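Local coordinates for hypothetical protein (Aquifex aeolicus, PDB 2HEK) that is of unknown function but belongs to the HD-domain family, binds zinc and GDP, and may hydrolyse dGTP like its relatives, at residues R190-K195 / E331-A336; G140-E143 / E147-L150; E297-L302 / V311-V316; D164-D169 / Y214-Q219. All blocks are in the same frame, centred on the assembly; numbering follows the deposited sequence.

Contact 1. Residues R190-K195 / E331-A336; sequences RVYENK and EGLKKA
Leu333 brings both its methyl groups to one atom of the Tyr192 ring, CD2, and this small apolar patch holds most of the contact. Leu333 CD2 comes to 3.8 Å from Tyr192 CD2, and Leu333 CD1 lies 4.1 Å from the same ring carbon. The methyls reach the ring obliquely. The two side chains run past each other in opposite directions, so they meet flank to flank. Tyr192 carries its CG opposite the backbone N (chi1 -170°), which swings the ring alongside the leucine branch. The outer side is looser. Glu193 is exposed at the tip of the hairpin, and its OE1 stays 4.1 Å from Leu333 CD2 with no polar bond across the contact. The hairpin is tight all the same. Residues Tyr192 to Lys195 form a type I' turn, closed by two backbone hydrogen bonds: Tyr192 N to Lys195 O at 2.9 Å, and Lys195 N to Tyr192 O at 2.8 Å. No backbone bond joins 190-195 to 331-336. Strands 189-192 and 332-335 are the outermost, within this chain, of a four-stranded mixed sheet, and the side chains meet over the two strands between. Val197 of strand 195-199 touches both Tyr192 and Leu333, while Leu328 of strand 326-329 packs on Tyr192 and Tyr326 on Leu333. Beside the hairpin runs helix 145-155, whose Glu152 meets Lys195.

Contact 2. Residues G140-E143 / E147-L150; sequences GKPE and EKLL
Pro142 and Glu147 meet through their CB atoms, 3.6 Å apart, where the loop 140-143 folds back on the helix that follows it. The apolar part of the contact is the proline ring against the helix backbone. Pro142 CB is 3.4 Å from Lys148 N, and Pro142 CG lies 3.8 Å from Lys148 CB. The lysine crosses the ring at a slant with its first carbons only. Its chain is extended, with CG opposite the backbone N (chi1 -179°), and its end leads away from the loop. The loop joins two helices of the HD domain, 128-139 and 145-155. Gly140 ends the first of them in a Schellman motif, with positive phi and two bonds back into the last turn. Asp144 OD1 accepts a bond from Glu147 N in the first turn of the second. The one hydrogen bond between the segments runs from Glu143 N to Glu147 OE1, 2.9 Å long with an N-H...O angle of 149°. The donor stands above the carboxylate plane, 44° out of it. The same OE1 salt-bridges Arg136 NE of helix 128-139, so this buried oxygen has a backbone and a charged partner. An alanine in place of Glu147 is likely to leave Glu143 N without its acceptor and Arg136 without this salt bridge. Glu143 OE2 lies 4.7 Å from Glu147 OE2; Arg136, in a weak, long pair with Glu143, may ease their repulsion.

Contact 3. Residues E297-L302 / V311-V316; sequences ETKERL and VRFDEV
The Phe313 ring has the aliphatic chain of Lys299 laid over one face. Lys299 CD stands almost above the ring centre, 4.0 Å from the centroid and 10° off the normal, a CH-pi contact. Lys299 CG sits nearer the rim, 3.6 Å from Phe313 CE2. This CG lies opposite the backbone N (chi1 173°) and the chain is extended, which lays it obliquely across the ring. Its NZ ends over the same face, 4.8 Å from the centroid, as a cation-pi partner. Glu315 OE2 is 5.4 Å from Lys299 NZ, too far for a salt bridge, though its charge may still draw the ammonium group. Leu302 CD2 comes to the ring obliquely and only distantly. It meets Val311 more closely, tip to tip, with Leu302 CD2 3.9 Å from Val311 CG1. No hydrogen bond links the segments. Helix 297-302 and strand 311-316 run nearly antiparallel, at 166°, with their axes 11.0 Å apart. The strand is at one edge of an antiparallel sheet and bonds through its backbone to strand 349-356. Ile354 of that central strand touches both Leu302 and Phe313. Helix 292-305, carrying 297-302, covers one face of the sheet; helix 224-240 packs on Arg312 and Asp314, which leave the strand opposite Phe313.

Contact 4. Residues D164-D169 / Y214-Q219; sequences DYLRRD and YFMYVQ
Met216 reaches from helix 203-221 to two residues of helix 160-173, Leu166 and Asp169. With CG opposite the carbonyl carbon (chi1 -68°), the chain leaves toward helix 160-173; turns at chi2 (-55°) and chi3 (-60°) then curl the methyl round. The bend carries Met216 CE to 3.5 Å from Asp169 CB, while Met216 CG stays beside Leu166 CD2 at 4.0 Å. Leu166 also has its CG opposite the carbonyl carbon, which brings CD2 to the methionine. The two chains lie alongside, pointing opposite ways. All three residues are buried. The contact thus packs a helix of the HD domain, 160-173, against helix 203-221 of the associated region. Asp161, a zinc ligand, is in the first of these helices. Without the chain beyond CB, an alanine at Met216 would probably leave Leu166 CD2 with less to pack on, Asp169 CB without its methyl neighbour, and a gap between the helices. Asp169 OD2 bonds to Tyr221 OH; a glycerol, probably from the crystallisation liquor, also bonds there. Beside the packing, a water lies 2.8 Å from Tyr165 OH and 3.4 Å from Tyr217 OH, the second bond weak. It lies in plane at the edge of the Tyr217 ring. On the far side of helix 160-173, Arg168 grips Asp164 side-on. Arg168 NE meets Asp164 OD1 at 3.0 Å, and Arg168 NH2 meets Asp164 OD2 at 2.8 Å, with the carboxylate in the guanidinium plane. Asp164 OD1 also accepts a bond from ND1 of the zinc ligand His54, so Asp164 is second shell to the metal, with Arg168 behind it.

Overall arrangement
Contact 4 is the most central of the four and the one near the metal: the side chain of Asp169 is about 9 Å from the zinc ion and about 7 Å from that of His54. The others lie away from the annotated sites. Contacts 1 and 2 touch, through Val191 CG1 and Leu149 CD1 at 3.9 Å, so the hairpin meets the HD domain there. Contact 3 comes within about 6 Å of contact 4 at the nearest atoms, but its centre is about 44 Å from that of contact 1. Along the chain, contact 3 is nested inside the loop closed by contact 1, whereas contacts 1 and 4 cross.

Contact 1. Residues R190-K195 / E331-A336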
loop_
_atom_site.group_PDB
_atom_site.type_symbol
_atom_site.label_atom_id
_atom_site.label_comp_id
_atom_site.label_asym_id
_atom_site.label_seq_id
_atom_site.Cartn_x
_atom_site.Cartn_y
_atom_site.Cartn_z
ATOM N N ARG A 190 12.181 -9.783 -22.243
ATOM C CA ARG A 190 12.448 -10.901 -23.160
ATOM C C ARG A 190 13.933 -10.884 -23.480
ATOM O O ARG A 190 14.559 -9.836 -23.406
ATOM C CB ARG A 190 11.683 -10.724 -24.479
ATOM C CG ARG A 190 10.177 -10.587 -24.345
ATOM C CD ARG A 190 9.505 -11.892 -24.002
ATOM N NE ARG A 190 8.045 -11.768 -24.036
ATOM C CZ ARG A 190 7.305 -11.534 -22.945
ATOM N NH1 ARG A 190 7.889 -11.399 -21.747
ATOM N NH2 ARG A 190 5.988 -11.425 -23.040
ATOM N N VAL A 191 14.485 -12.039 -23.844
ATOM C CA VAL A 191 15.805 -12.113 -24.509
ATOM C C VAL A 191 15.630 -12.185 -26.043
ATOM O O VAL A 191 14.961 -13.094 -26.581
ATOM C CB VAL A 191 16.592 -13.357 -24.063
ATOM C CG1 VAL A 191 17.991 -13.363 -24.665
ATOM C CG2 VAL A 191 16.645 -13.441 -22.540
ATOM N N TYR A 192 16.221 -11.242 -26.747
ATOM C CA TYR A 192 16.134 -11.240 -28.200
ATOM C C TYR A 192 17.484 -10.837 -28.752
ATOM O O TYR A 192 18.071 -9.834 -28.314
ATOM C CB TYR A 192 14.987 -10.343 -28.666
ATOM C CG TYR A 192 14.673 -10.468 -30.139
ATOM C CD1 TYR A 192 13.746 -11.398 -30.592
ATOM C CD2 TYR A 192 15.298 -9.661 -31.076
ATOM C CE1 TYR A 192 13.453 -11.519 -31.936
ATOM C CE2 TYR A 192 15.012 -9.774 -32.424
ATOM C CZ TYR A 192 14.089 -10.704 -32.848
ATOM O OH TYR A 192 13.816 -10.834 -34.190
ATOM N N GLU A 193 17.977 -11.607 -29.718
ATOM C CA GLU A 193 19.291 -11.322 -30.304
ATOM C C GLU A 193 20.308 -11.163 -29.176
ATOM O O GLU A 193 21.139 -10.253 -29.182
ATOM C CB GLU A 193 19.244 -10.040 -31.148
ATOM C CG GLU A 193 18.609 -10.158 -32.543
ATOM C CD GLU A 193 18.466 -8.790 -33.221
ATOM O OE1 GLU A 193 19.230 -7.853 -32.843
ATOM O OE2 GLU A 193 17.592 -8.645 -34.117
ATOM N N ASN A 194 20.205 -12.037 -28.184
ATOM C CA ASN A 194 21.082 -12.007 -27.020
ATOM C C ASN A 194 21.089 -10.711 -26.169
ATOM O O ASN A 194 22.042 -10.450 -25.427
ATOM C CB ASN A 194 22.506 -12.383 -27.443
ATOM C CG ASN A 194 23.256 -13.073 -26.351
ATOM O OD1 ASN A 194 24.214 -12.520 -25.815
ATOM N ND2 ASN A 194 22.808 -14.276 -25.980
ATOM N N LYS A 195 20.034 -9.904 -26.275
ATOM C CA LYS A 195 19.879 -8.733 -25.402
ATOM C C LYS A 195 18.671 -8.940 -24.500
ATOM O O LYS A 195 17.726 -9.656 -24.880
ATOM C CB LYS A 195 19.651 -7.455 -26.208
ATOM C CG LYS A 195 20.772 -7.037 -27.133
ATOM C CD LYS A 195 20.270 -5.958 -28.094
ATOM C CE LYS A 195 20.849 -6.134 -29.509
ATOM N NZ LYS A 195 22.339 -5.954 -29.568
ATOM N N GLU A 331 6.420 -5.853 -35.282
ATOM C CA GLU A 331 7.275 -5.578 -36.441
ATOM C C GLU A 331 8.761 -5.837 -36.156
ATOM O O GLU A 331 9.629 -5.381 -36.908
ATOM C CB GLU A 331 7.116 -4.116 -36.875
ATOM C CG GLU A 331 5.692 -3.568 -36.865
ATOM C CD GLU A 331 5.663 -2.048 -36.754
ATOM O OE1 GLU A 331 6.034 -1.519 -35.676
ATOM O OE2 GLU A 331 5.268 -1.384 -37.743
ATOM N N GLY A 332 9.060 -6.552 -35.073
ATOM C CA GLY A 332 10.450 -6.768 -34.649
ATOM C C GLY A 332 10.980 -5.707 -33.687
ATOM O O GLY A 332 10.227 -4.874 -33.174
ATOM N N LEU A 333 12.291 -5.737 -33.474
ATOM C CA LEU A 333 12.959 -4.961 -32.441
ATOM C C LEU A 333 13.119 -3.492 -32.773
ATOM O O LEU A 333 13.665 -3.138 -33.815
ATOM C CB LEU A 333 14.333 -5.555 -32.171
ATOM C CG LEU A 333 14.905 -5.374 -30.772
ATOM C CD1 LEU A 333 13.979 -6.025 -29.737
ATOM C CD2 LEU A 333 16.291 -5.973 -30.704
ATOM N N LYS A 334 12.659 -2.633 -31.867
ATOM C CA LYS A 334 12.807 -1.187 -32.022
ATOM C C LYS A 334 13.546 -0.591 -30.816
ATOM O O LYS A 334 13.649 -1.228 -29.768
ATOM C CB LYS A 334 11.431 -0.521 -32.134
ATOM C CG LYS A 334 10.471 -1.118 -33.172
ATOM C CD LYS A 334 10.734 -0.596 -34.590
ATOM C CE LYS A 334 9.518 -0.815 -35.500
ATOM N NZ LYS A 334 9.929 -1.134 -36.891
ATOM N N LYS A 335 14.060 0.625 -30.980
ATOM C CA LYS A 335 14.457 1.468 -29.854
ATOM C C LYS A 335 13.199 1.956 -29.135
ATOM O O LYS A 335 12.188 2.232 -29.790
ATOM C CB LYS A 335 15.224 2.683 -30.354
ATOM C CG LYS A 335 16.599 2.405 -30.905
ATOM C CD LYS A 335 17.541 1.906 -29.837
ATOM C CE LYS A 335 18.969 2.278 -30.164
ATOM N NZ LYS A 335 19.889 1.466 -29.339
ATOM N N ALA A 336 13.256 2.072 -27.799
ATOM C CA ALA A 336 12.076 2.479 -27.001
ATOM C C ALA A 336 11.487 3.821 -27.394
ATOM O O ALA A 336 10.261 4.006 -27.351
ATOM C CB ALA A 336 12.403 2.467 -25.477
#

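Contact 2. Residues G140-E143 / E147-L150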
loop_
_atom_site.group_PDB
_atom_site.type_symbol
_atom_site.label_atom_id
_atom_site.label_comp_id
_atom_site.label_asym_id
_atom_site.label_seq_id
_atom_site.Cartn_x
_atom_site.Cartn_y
_atom_site.Cartn_z
ATOM N N GLY A 140 30.447 -5.887 -15.038
ATOM C CA GLY A 140 30.024 -5.387 -16.352
ATOM C C GLY A 140 31.151 -5.352 -17.403
ATOM O O GLY A 140 31.208 -4.432 -18.225
ATOM N N LYS A 141 32.053 -6.339 -17.370
ATOM C CA LYS A 141 33.113 -6.455 -18.391
ATOM C C LYS A 141 33.103 -7.811 -19.114
ATOM O O LYS A 141 34.085 -8.545 -19.054
ATOM C CB LYS A 141 34.480 -6.209 -17.761
ATOM C CG LYS A 141 34.519 -5.007 -16.881
ATOM C CD LYS A 141 35.848 -4.317 -16.974
ATOM C CE LYS A 141 35.739 -2.872 -16.495
ATOM N NZ LYS A 141 36.779 -2.001 -17.115
ATOM N N PRO A 142 31.992 -8.147 -19.811
ATOM C CA PRO A 142 31.894 -9.442 -20.465
ATOM C C PRO A 142 32.890 -9.568 -21.614
ATOM O O PRO A 142 33.314 -8.545 -22.182
ATOM C CB PRO A 142 30.479 -9.435 -21.035
ATOM C CG PRO A 142 30.164 -7.992 -21.241
ATOM C CD PRO A 142 30.787 -7.330 -20.059
ATOM N N GLU A 143 33.227 -10.806 -21.962
ATOM C CA GLU A 143 34.182 -11.103 -23.040
ATOM C C GLU A 143 33.493 -11.857 -24.169
ATOM O O GLU A 143 34.074 -12.028 -25.238
ATOM C CB GLU A 143 35.322 -11.991 -22.512
ATOM C CG GLU A 143 36.416 -11.268 -21.783
ATOM C CD GLU A 143 37.476 -12.230 -21.238
ATOM O OE1 GLU A 143 38.411 -11.771 -20.555
ATOM O OE2 GLU A 143 37.365 -13.450 -21.475
ATOM N N GLU A 147 28.248 -14.014 -21.517
ATOM C CA GLU A 147 28.625 -13.176 -20.408
ATOM C C GLU A 147 27.923 -11.824 -20.496
ATOM O O GLU A 147 27.547 -11.275 -19.469
ATOM C CB GLU A 147 30.112 -12.980 -20.324
ATOM C CG GLU A 147 30.901 -14.251 -19.857
ATOM C CD GLU A 147 32.421 -14.032 -19.888
ATOM O OE1 GLU A 147 32.858 -12.862 -19.899
ATOM O OE2 GLU A 147 33.195 -15.029 -19.889
ATOM N N LYS A 148 27.749 -11.302 -21.709
ATOM C CA LYS A 148 27.099 -10.002 -21.883
ATOM C C LYS A 148 25.623 -10.069 -21.482
ATOM O O LYS A 148 25.152 -9.183 -20.776
ATOM C CB LYS A 148 27.270 -9.443 -23.307
ATOM C CG LYS A 148 26.618 -8.053 -23.528
ATOM C CD LYS A 148 26.739 -7.634 -24.986
ATOM C CE LYS A 148 26.229 -6.221 -25.243
ATOM N NZ LYS A 148 26.422 -5.845 -26.724
ATOM N N LEU A 149 24.905 -11.108 -21.906
ATOM C CA LEU A 149 23.505 -11.262 -21.490
ATOM C C LEU A 149 23.393 -11.315 -19.958
ATOM O O LEU A 149 22.530 -10.662 -19.361
ATOM C CB LEU A 149 22.862 -12.528 -22.105
ATOM C CG LEU A 149 21.465 -12.934 -21.621
ATOM C CD1 LEU A 149 20.413 -11.852 -21.973
ATOM C CD2 LEU A 149 21.034 -14.277 -22.198
ATOM N N LEU A 150 24.251 -12.121 -19.332
ATOM C CA LEU A 150 24.172 -12.328 -17.902
ATOM C C LEU A 150 24.508 -11.048 -17.188
ATOM O O LEU A 150 23.846 -10.704 -16.202
ATOM C CB LEU A 150 25.092 -13.500 -17.437
ATOM C CG LEU A 150 24.723 -14.904 -17.951
ATOM C CD1 LEU A 150 25.628 -15.974 -17.333
ATOM C CD2 LEU A 150 23.248 -15.224 -17.619
#

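Contact 3. Residues E297-L302 / V311-V316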
loop_
_atom_site.group_PDB
_atom_site.type_symbol
_atom_site.label_atom_id
_atom_site.label_comp_id
_atom_site.label_asym_id
_atom_site.label_seq_id
_atom_site.Cartn_x
_atom_site.Cartn_y
_atom_site.Cartn_z
ATOM N N GLU A 297 27.951 33.037 -14.823
ATOM C CA GLU A 297 28.044 34.453 -14.484
ATOM C C GLU A 297 28.094 34.723 -12.970
ATOM O O GLU A 297 28.801 35.629 -12.527
ATOM C CB GLU A 297 26.859 35.222 -15.070
ATOM C CG GLU A 297 26.992 36.732 -14.975
ATOM C CD GLU A 297 28.063 37.282 -15.897
ATOM O OE1 GLU A 297 28.700 36.481 -16.610
ATOM O OE2 GLU A 297 28.263 38.514 -15.905
ATOM N N THR A 298 27.354 33.940 -12.181
ATOM C CA THR A 298 27.386 34.098 -10.729
ATOM C C THR A 298 28.743 33.616 -10.213
ATOM O O THR A 298 29.361 34.271 -9.381
ATOM C CB THR A 298 26.185 33.393 -10.051
ATOM O OG1 THR A 298 24.975 33.851 -10.659
ATOM C CG2 THR A 298 26.110 33.713 -8.560
ATOM N N LYS A 299 29.231 32.506 -10.752
ATOM C CA LYS A 299 30.546 31.997 -10.391
ATOM C C LYS A 299 31.643 33.058 -10.596
ATOM O O LYS A 299 32.553 33.196 -9.772
ATOM C CB LYS A 299 30.872 30.751 -11.202
ATOM C CG LYS A 299 32.293 30.261 -10.994
ATOM C CD LYS A 299 32.500 28.893 -11.599
ATOM C CE LYS A 299 33.979 28.553 -11.699
ATOM N NZ LYS A 299 34.169 27.138 -12.151
ATOM N N GLU A 300 31.546 33.805 -11.694
ATOM C CA GLU A 300 32.528 34.848 -12.011
ATOM C C GLU A 300 32.494 36.020 -11.037
ATOM O O GLU A 300 33.503 36.324 -10.414
ATOM C CB GLU A 300 32.378 35.307 -13.461
ATOM C CG GLU A 300 32.939 34.290 -14.448
ATOM C CD GLU A 300 33.569 34.925 -15.683
ATOM O OE1 GLU A 300 33.995 36.107 -15.622
ATOM O OE2 GLU A 300 33.648 34.227 -16.717
ATOM N N ARG A 301 31.338 36.655 -10.889
ATOM C CA ARG A 301 31.161 37.759 -9.956
ATOM C C ARG A 301 31.559 37.367 -8.535
ATOM O O ARG A 301 32.131 38.177 -7.795
ATOM C CB ARG A 301 29.710 38.255 -9.986
ATOM C CG ARG A 301 29.285 39.142 -8.805
ATOM C CD ARG A 301 29.814 40.600 -8.893
ATOM N NE ARG A 301 29.153 41.386 -9.941
ATOM C CZ ARG A 301 29.651 42.497 -10.481
ATOM N NH1 ARG A 301 30.828 42.971 -10.075
ATOM N NH2 ARG A 301 28.975 43.134 -11.433
ATOM N N LEU A 302 31.260 36.118 -8.165
ATOM C CA LEU A 302 31.518 35.613 -6.829
ATOM C C LEU A 302 33.001 35.448 -6.599
ATOM O O LEU A 302 33.505 35.865 -5.559
ATOM C CB LEU A 302 30.806 34.272 -6.618
ATOM C CG LEU A 302 30.719 33.693 -5.211
ATOM C CD1 LEU A 302 29.943 34.617 -4.277
ATOM C CD2 LEU A 302 30.046 32.337 -5.295
ATOM N N VAL A 311 34.100 28.676 -1.139
ATOM C CA VAL A 311 32.983 28.381 -2.036
ATOM C C VAL A 311 33.137 27.005 -2.628
ATOM O O VAL A 311 34.261 26.504 -2.783
ATOM C CB VAL A 311 32.853 29.418 -3.200
ATOM C CG1 VAL A 311 32.479 30.808 -2.671
ATOM C CG2 VAL A 311 34.125 29.458 -4.019
ATOM N N ARG A 312 32.005 26.392 -2.984
ATOM C CA ARG A 312 32.050 25.137 -3.728
ATOM C C ARG A 312 31.054 25.179 -4.880
ATOM O O ARG A 312 30.032 25.829 -4.780
ATOM C CB ARG A 312 31.781 23.943 -2.799
ATOM C CG ARG A 312 32.853 23.767 -1.720
ATOM C CD ARG A 312 34.148 23.211 -2.322
ATOM N NE ARG A 312 35.139 22.876 -1.305
ATOM C CZ ARG A 312 35.771 23.765 -0.537
ATOM N NH1 ARG A 312 35.499 25.063 -0.642
ATOM N NH2 ARG A 312 36.669 23.346 0.354
ATOM N N PHE A 313 31.391 24.513 -5.978
ATOM C CA PHE A 313 30.540 24.471 -7.163
ATOM C C PHE A 313 30.155 23.017 -7.422
ATOM O O PHE A 313 30.906 22.096 -7.095
ATOM C CB PHE A 313 31.252 25.112 -8.371
ATOM C CG PHE A 313 31.743 26.495 -8.090
ATOM C CD1 PHE A 313 33.078 26.720 -7.756
ATOM C CD2 PHE A 313 30.861 27.565 -8.090
ATOM C CE1 PHE A 313 33.534 28.002 -7.456
ATOM C CE2 PHE A 313 31.299 28.859 -7.779
ATOM C CZ PHE A 313 32.634 29.081 -7.464
ATOM N N ASP A 314 28.977 22.803 -7.986
ATOM C CA ASP A 314 28.580 21.446 -8.305
ATOM C C ASP A 314 27.773 21.491 -9.581
ATOM O O ASP A 314 26.854 22.294 -9.694
ATOM C CB ASP A 314 27.760 20.837 -7.154
ATOM C CG ASP A 314 27.589 19.325 -7.293
ATOM O OD1 ASP A 314 28.524 18.653 -7.769
ATOM O OD2 ASP A 314 26.514 18.798 -6.941
ATOM N N GLU A 315 28.144 20.650 -10.545
ATOM C CA GLU A 315 27.409 20.545 -11.805
ATOM C C GLU A 315 26.875 19.135 -11.942
ATOM O O GLU A 315 27.634 18.167 -11.924
ATOM C CB GLU A 315 28.306 20.896 -13.004
ATOM C CG GLU A 315 28.876 22.332 -12.943
ATOM C CD GLU A 315 29.737 22.730 -14.161
ATOM O OE1 GLU A 315 29.691 22.050 -15.207
ATOM O OE2 GLU A 315 30.451 23.752 -14.073
ATOM N N VAL A 316 25.557 19.029 -12.045
ATOM C CA VAL A 316 24.889 17.737 -12.264
ATOM C C VAL A 316 24.173 17.723 -13.621
ATOM O O VAL A 316 23.307 18.558 -13.887
ATOM C CB VAL A 316 23.873 17.474 -11.162
ATOM C CG1 VAL A 316 22.998 16.347 -11.564
ATOM C CG2 VAL A 316 24.576 17.181 -9.860
#

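Contact 4. Residues D164-D169 / Y214-Q219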
loop_
_atom_site.group_PDB
_atom_site.type_symbol
_atom_site.label_atom_id
_atom_site.label_comp_id
_atom_site.label_asym_id
_atom_site.label_seq_id
_atom_site.Cartn_x
_atom_site.Cartn_y
_atom_site.Cartn_z
ATOM N N ASP A 164 16.646 -2.983 -7.522
ATOM C CA ASP A 164 16.579 -3.062 -6.073
ATOM C C ASP A 164 16.868 -1.724 -5.431
ATOM O O ASP A 164 16.129 -1.296 -4.540
ATOM C CB ASP A 164 17.513 -4.093 -5.441
ATOM C CG ASP A 164 17.306 -4.157 -3.929
ATOM O OD1 ASP A 164 18.117 -3.558 -3.185
ATOM O OD2 ASP A 164 16.350 -4.816 -3.496
ATOM N N TYR A 165 17.958 -1.020 -5.818
ATOM C CA TYR A 165 18.234 0.191 -5.054
ATOM C C TYR A 165 17.205 1.293 -5.277
ATOM O O TYR A 165 16.926 2.045 -4.344
ATOM C CB TYR A 165 19.696 0.655 -5.190
ATOM C CG TYR A 165 20.187 1.270 -6.478
ATOM C CD1 TYR A 165 19.584 2.392 -7.017
ATOM C CD2 TYR A 165 21.259 0.680 -7.153
ATOM C CE1 TYR A 165 20.061 2.927 -8.218
ATOM C CE2 TYR A 165 21.740 1.200 -8.365
ATOM C CZ TYR A 165 21.132 2.329 -8.895
ATOM O OH TYR A 165 21.587 2.861 -10.080
ATOM N N LEU A 166 16.626 1.409 -6.475
ATOM C CA LEU A 166 15.632 2.470 -6.680
ATOM C C LEU A 166 14.466 2.262 -5.737
ATOM O O LEU A 166 14.032 3.195 -5.062
ATOM C CB LEU A 166 15.122 2.540 -8.130
ATOM C CG LEU A 166 16.133 3.064 -9.163
ATOM C CD1 LEU A 166 15.517 2.846 -10.572
ATOM C CD2 LEU A 166 16.484 4.570 -8.893
ATOM N N ARG A 167 13.961 1.030 -5.690
ATOM C CA ARG A 167 12.845 0.663 -4.772
ATOM C C ARG A 167 13.222 0.766 -3.292
ATOM O O ARG A 167 12.446 1.269 -2.456
ATOM C CB ARG A 167 12.289 -0.741 -5.125
ATOM C CG ARG A 167 11.125 -1.294 -4.210
ATOM C CD ARG A 167 10.414 -2.727 -4.690
ATOM N NE ARG A 167 9.199 -2.887 -3.910
ATOM C CZ ARG A 167 8.267 -3.760 -4.208
ATOM N NH1 ARG A 167 8.413 -4.539 -5.282
ATOM N NH2 ARG A 167 7.185 -3.838 -3.461
ATOM N N ARG A 168 14.393 0.267 -2.915
ATOM C CA ARG A 168 14.786 0.301 -1.518
ATOM C C ARG A 168 15.056 1.760 -1.047
ATOM O O ARG A 168 14.660 2.156 0.070
ATOM C CB ARG A 168 16.034 -0.605 -1.307
ATOM C CG ARG A 168 16.467 -0.819 0.183
ATOM C CD ARG A 168 17.621 -1.901 0.332
ATOM N NE ARG A 168 17.200 -3.104 -0.399
ATOM C CZ ARG A 168 16.427 -4.057 0.103
ATOM N NH1 ARG A 168 16.039 -4.025 1.383
ATOM N NH2 ARG A 168 16.040 -5.038 -0.683
ATOM N N ASP A 169 15.743 2.547 -1.889
ATOM C CA ASP A 169 16.019 3.952 -1.585
ATOM C C ASP A 169 14.698 4.690 -1.391
ATOM O O ASP A 169 14.572 5.444 -0.438
ATOM C CB ASP A 169 16.874 4.617 -2.678
ATOM C CG ASP A 169 18.304 4.034 -2.764
ATOM O OD1 ASP A 169 18.706 3.246 -1.891
ATOM O OD2 ASP A 169 19.028 4.360 -3.724
ATOM N N TYR A 214 13.715 9.060 -12.554
ATOM C CA TYR A 214 13.796 10.545 -12.550
ATOM C C TYR A 214 13.473 11.097 -11.151
ATOM O O TYR A 214 14.177 11.969 -10.635
ATOM C CB TYR A 214 12.791 11.154 -13.555
ATOM C CG TYR A 214 12.547 12.628 -13.370
ATOM C CD1 TYR A 214 13.362 13.587 -14.006
ATOM C CD2 TYR A 214 11.468 13.083 -12.585
ATOM C CE1 TYR A 214 13.106 14.989 -13.851
ATOM C CE2 TYR A 214 11.209 14.435 -12.430
ATOM C CZ TYR A 214 12.017 15.388 -13.049
ATOM O OH TYR A 214 11.708 16.738 -12.852
ATOM N N PHE A 215 12.382 10.628 -10.544
ATOM C CA PHE A 215 12.047 11.114 -9.193
ATOM C C PHE A 215 13.136 10.868 -8.154
ATOM O O PHE A 215 13.435 11.748 -7.343
ATOM C CB PHE A 215 10.726 10.540 -8.717
ATOM C CG PHE A 215 9.530 11.238 -9.313
ATOM C CD1 PHE A 215 8.594 10.535 -10.064
ATOM C CD2 PHE A 215 9.331 12.605 -9.085
ATOM C CE1 PHE A 215 7.435 11.197 -10.593
ATOM C CE2 PHE A 215 8.214 13.275 -9.612
ATOM C CZ PHE A 215 7.263 12.546 -10.385
ATOM N N MET A 216 13.738 9.682 -8.158
ATOM C CA MET A 216 14.804 9.426 -7.187
ATOM C C MET A 216 15.974 10.392 -7.368
ATOM O O MET A 216 16.551 10.848 -6.378
ATOM C CB MET A 216 15.278 7.975 -7.233
ATOM C CG MET A 216 14.206 6.977 -6.739
ATOM S SD MET A 216 13.590 7.394 -5.045
ATOM C CE MET A 216 15.076 7.300 -4.078
ATOM N N TYR A 217 16.332 10.696 -8.616
ATOM C CA TYR A 217 17.413 11.666 -8.882
ATOM C C TYR A 217 17.090 13.067 -8.417
ATOM O O TYR A 217 17.894 13.689 -7.707
ATOM C CB TYR A 217 17.851 11.662 -10.370
ATOM C CG TYR A 217 18.860 10.590 -10.574
ATOM C CD1 TYR A 217 18.459 9.287 -10.859
ATOM C CD2 TYR A 217 20.210 10.839 -10.348
ATOM C CE1 TYR A 217 19.383 8.262 -10.953
ATOM C CE2 TYR A 217 21.156 9.823 -10.453
ATOM C CZ TYR A 217 20.728 8.539 -10.760
ATOM O OH TYR A 217 21.646 7.511 -10.880
ATOM N N VAL A 218 15.907 13.569 -8.782
ATOM C CA VAL A 218 15.590 14.949 -8.407
ATOM C C VAL A 218 15.327 15.099 -6.911
ATOM O O VAL A 218 15.717 16.110 -6.302
ATOM C CB VAL A 218 14.464 15.595 -9.256
ATOM C CG1 VAL A 218 14.937 15.702 -10.696
ATOM C CG2 VAL A 218 13.130 14.845 -9.139
ATOM N N GLN A 219 14.699 14.092 -6.312
ATOM C CA GLN A 219 14.290 14.238 -4.907
ATOM C C GLN A 219 15.445 13.906 -3.952
ATOM O O GLN A 219 15.618 14.578 -2.917
ATOM C CB GLN A 219 13.013 13.412 -4.617
ATOM C CG GLN A 219 12.519 13.375 -3.151
ATOM C CD GLN A 219 11.652 14.598 -2.769
ATOM O OE1 GLN A 219 11.617 15.600 -3.493
ATOM N NE2 GLN A 219 10.953 14.508 -1.624
HETATM O O HOH W 1 20.097 4.563 -11.669
#